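Long-range contact in splicing factor U2AF 35 kDa subunit (Homo sapiens, PDB 1JMT), which pairs with the large U2AF subunit and, through protein and RNA contacts, supports accurate 3'-splice site selection and recruitment of U2 snRNP to the branch point: residues V43-Y51 / A84-F93. The protein carries 1 engineered substitution. Residues are numbered along the deposited sequence; the frame is centred on the assembly and turned at random.
Sequences VFTEMEEKY and AVIDLNNRWF
The C-terminal part of the long helix 22-51 crosses helix 84-88 at 108°, the segment axes 11.6 Å apart at closest approach; the CA atoms of Tyr51 and Ala84 are 5.7 Å apart. Tyr51 reaches across to the second segment. CG is anti to its own carbonyl carbon (chi1 -56°), which turns one ring face to Ala84, whose CA lies over it toward the rim, 4.1 Å from the Tyr51 centroid, in a CH-pi contact. Leu88 CD2 packs 3.6 Å from Tyr51 CE1. The phenol oxygen has two partners. Tyr51 OH donates a very short bond (2.5 Å) to Asp87 OD2, which lies at the ring edge, near its plane. It accepts a nearly straight one from Arg91 NH1 at 2.8 Å, with the oxygen in the guanidinium plane. The two helices of the RNA recognition motif pack on one face of its sheet; Met47 CE meets Leu88 CD2, and both side chains touch the strands. Arg91 ends the type I turn from Leu88. Its NH2 forms a salt bridge with an acidic side chain of the bound peptide, and Phe93 and Trp92 meet aromatic ones, so the contact borders the peptide-binding surface. Arg91 NH1 also forms a salt bridge with Glu46 OE2 (3.0 Å), although that oxygen is less surely placed. A phenylalanine at Tyr51 would probably keep the packing on Ala84 but leave Asp87 and Arg91 without the hydroxyl that links them. Farther along, Val43 CG2 lies 4.2 Å from Phe93 CZ.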
# COMPACT_ATOMS: atom_id res chain seq x y z
N VAL A 43 -4.12 5.58 1.85
CA VAL A 43 -4.58 4.26 1.45
C VAL A 43 -6.00 3.98 1.92
O VAL A 43 -6.84 3.52 1.13
CB VAL A 43 -3.61 3.17 1.99
CG1 VAL A 43 -4.11 1.77 1.62
CG2 VAL A 43 -2.22 3.40 1.40
N PHE A 44 -6.27 4.26 3.18
CA PHE A 44 -7.59 4.06 3.74
C PHE A 44 -8.68 4.73 2.91
O PHE A 44 -9.65 4.09 2.49
CB PHE A 44 -7.66 4.60 5.17
CG PHE A 44 -8.99 4.39 5.83
CD1 PHE A 44 -9.33 3.14 6.35
CD2 PHE A 44 -9.91 5.43 5.91
CE1 PHE A 44 -10.58 2.93 6.94
CE2 PHE A 44 -11.16 5.23 6.50
CZ PHE A 44 -11.50 3.98 7.02
N THR A 45 -8.52 6.03 2.66
CA THR A 45 -9.50 6.80 1.89
C THR A 45 -9.80 6.15 0.54
O THR A 45 -10.96 6.01 0.15
CB THR A 45 -9.02 8.24 1.67
OG1 THR A 45 -8.97 8.92 2.92
CG2 THR A 45 -9.96 8.98 0.72
N GLU A 46 -8.75 5.77 -0.17
CA GLU A 46 -8.93 5.13 -1.46
C GLU A 46 -9.68 3.81 -1.29
O GLU A 46 -10.57 3.49 -2.09
CB GLU A 46 -7.58 4.90 -2.13
CG GLU A 46 -7.65 4.27 -3.52
CD GLU A 46 -8.41 5.12 -4.54
OE1 GLU A 46 -8.48 6.35 -4.38
OE2 GLU A 46 -8.93 4.55 -5.53
N MET A 47 -9.34 3.03 -0.26
CA MET A 47 -10.02 1.75 -0.03
C MET A 47 -11.53 1.94 0.12
O MET A 47 -12.32 1.19 -0.47
CB MET A 47 -9.49 1.04 1.22
CG MET A 47 -8.04 0.56 1.13
SD MET A 47 -7.75 -0.56 -0.25
CE MET A 47 -7.08 0.60 -1.43
N GLU A 48 -11.92 2.94 0.89
CA GLU A 48 -13.34 3.21 1.11
C GLU A 48 -13.99 3.90 -0.07
O GLU A 48 -15.14 3.65 -0.38
CB GLU A 48 -13.53 4.06 2.38
CG GLU A 48 -13.15 3.34 3.65
CD GLU A 48 -14.21 3.44 4.72
OE1 GLU A 48 -14.47 4.57 5.19
OE2 GLU A 48 -14.79 2.39 5.10
N GLU A 49 -13.26 4.78 -0.74
CA GLU A 49 -13.79 5.52 -1.88
C GLU A 49 -14.10 4.63 -3.08
O GLU A 49 -15.17 4.72 -3.67
CB GLU A 49 -12.81 6.62 -2.28
CG GLU A 49 -13.41 8.02 -2.36
CD GLU A 49 -14.37 8.18 -3.53
OE1 GLU A 49 -13.92 8.06 -4.69
OE2 GLU A 49 -15.58 8.41 -3.28
N LYS A 50 -13.17 3.75 -3.45
CA LYS A 50 -13.39 2.92 -4.61
C LYS A 50 -13.70 1.44 -4.43
O LYS A 50 -14.31 0.84 -5.31
CB LYS A 50 -12.20 3.06 -5.57
CG LYS A 50 -12.05 4.46 -6.14
CD LYS A 50 -11.03 4.52 -7.27
CE LYS A 50 -10.80 5.94 -7.76
NZ LYS A 50 -12.04 6.52 -8.36
N TYR A 51 -13.32 0.84 -3.31
CA TYR A 51 -13.58 -0.58 -3.14
C TYR A 51 -14.63 -1.00 -2.12
O TYR A 51 -15.21 -2.07 -2.24
CB TYR A 51 -12.27 -1.31 -2.83
CG TYR A 51 -11.22 -1.08 -3.89
CD1 TYR A 51 -9.99 -0.51 -3.57
CD2 TYR A 51 -11.47 -1.41 -5.23
CE1 TYR A 51 -9.04 -0.26 -4.54
CE2 TYR A 51 -10.51 -1.16 -6.21
CZ TYR A 51 -9.31 -0.58 -5.86
OH TYR A 51 -8.37 -0.32 -6.83
N ALA A 84 -11.31 -5.83 -4.98
CA ALA A 84 -10.22 -4.89 -4.74
C ALA A 84 -8.92 -5.51 -5.23
O ALA A 84 -8.13 -4.86 -5.91
CB ALA A 84 -10.12 -4.56 -3.26
N VAL A 85 -8.70 -6.77 -4.87
CA VAL A 85 -7.49 -7.47 -5.26
C VAL A 85 -7.27 -7.43 -6.77
O VAL A 85 -6.18 -7.09 -7.24
CB VAL A 85 -7.52 -8.94 -4.78
CG1 VAL A 85 -6.32 -9.70 -5.32
CG2 VAL A 85 -7.51 -8.97 -3.25
N ILE A 86 -8.31 -7.78 -7.52
CA ILE A 86 -8.23 -7.79 -8.98
C ILE A 86 -7.90 -6.41 -9.54
O ILE A 86 -6.96 -6.25 -10.33
CB ILE A 86 -9.56 -8.28 -9.60
CG1 ILE A 86 -9.85 -9.70 -9.12
CG2 ILE A 86 -9.47 -8.24 -11.12
CD1 ILE A 86 -11.28 -10.15 -9.38
N ASP A 87 -8.66 -5.39 -9.13
CA ASP A 87 -8.40 -4.05 -9.64
C ASP A 87 -7.05 -3.50 -9.18
O ASP A 87 -6.32 -2.89 -9.97
CB ASP A 87 -9.52 -3.09 -9.21
CG ASP A 87 -9.38 -1.72 -9.86
OD1 ASP A 87 -9.38 -1.65 -11.11
OD2 ASP A 87 -9.26 -0.71 -9.13
N LEU A 88 -6.72 -3.71 -7.91
CA LEU A 88 -5.45 -3.21 -7.37
C LEU A 88 -4.24 -3.80 -8.07
O LEU A 88 -3.20 -3.15 -8.19
CB LEU A 88 -5.37 -3.48 -5.86
CG LEU A 88 -6.24 -2.53 -5.02
CD1 LEU A 88 -6.47 -3.12 -3.64
CD2 LEU A 88 -5.55 -1.18 -4.93
N ASN A 89 -4.36 -5.04 -8.53
CA ASN A 89 -3.26 -5.66 -9.22
C ASN A 89 -3.06 -5.06 -10.61
O ASN A 89 -2.07 -5.36 -11.28
CB ASN A 89 -3.44 -7.18 -9.29
CG ASN A 89 -2.89 -7.87 -8.05
OD1 ASN A 89 -1.77 -7.58 -7.62
ND2 ASN A 89 -3.66 -8.79 -7.48
N ASN A 90 -4.00 -4.21 -11.03
CA ASN A 90 -3.92 -3.51 -12.31
C ASN A 90 -3.59 -2.02 -12.08
O ASN A 90 -3.82 -1.20 -12.97
CB ASN A 90 -5.25 -3.60 -13.07
CG ASN A 90 -5.54 -5.00 -13.56
OD1 ASN A 90 -4.64 -5.71 -14.01
ND2 ASN A 90 -6.80 -5.41 -13.50
N ARG A 91 -3.05 -1.68 -10.91
CA ARG A 91 -2.73 -0.28 -10.63
C ARG A 91 -1.31 -0.04 -10.14
O ARG A 91 -0.63 -0.95 -9.65
CB ARG A 91 -3.71 0.30 -9.60
CG ARG A 91 -5.16 0.24 -10.00
CD ARG A 91 -6.08 0.80 -8.90
NE ARG A 91 -5.89 2.23 -8.68
CZ ARG A 91 -6.54 2.94 -7.76
NH1 ARG A 91 -7.42 2.35 -6.96
NH2 ARG A 91 -6.31 4.24 -7.65
N TRP A 92 -0.87 1.21 -10.27
CA TRP A 92 0.45 1.61 -9.80
C TRP A 92 0.25 2.31 -8.47
O TRP A 92 -0.86 2.74 -8.13
CB TRP A 92 1.09 2.64 -10.75
CG TRP A 92 1.26 2.24 -12.18
CD1 TRP A 92 0.63 2.79 -13.26
CD2 TRP A 92 2.19 1.28 -12.70
NE1 TRP A 92 1.13 2.25 -14.42
CE2 TRP A 92 2.08 1.32 -14.11
CE3 TRP A 92 3.10 0.39 -12.11
CZ2 TRP A 92 2.86 0.51 -14.95
CZ3 TRP A 92 3.88 -0.41 -12.94
CH2 TRP A 92 3.75 -0.35 -14.35
N PHE A 93 1.33 2.44 -7.72
CA PHE A 93 1.32 3.15 -6.46
C PHE A 93 2.75 3.62 -6.24
O PHE A 93 3.67 2.81 -6.15
CB PHE A 93 0.90 2.25 -5.29
CG PHE A 93 0.81 2.98 -3.97
CD1 PHE A 93 -0.38 3.59 -3.58
CD2 PHE A 93 1.91 3.07 -3.13
CE1 PHE A 93 -0.47 4.27 -2.38
CE2 PHE A 93 1.83 3.76 -1.92
CZ PHE A 93 0.64 4.36 -1.55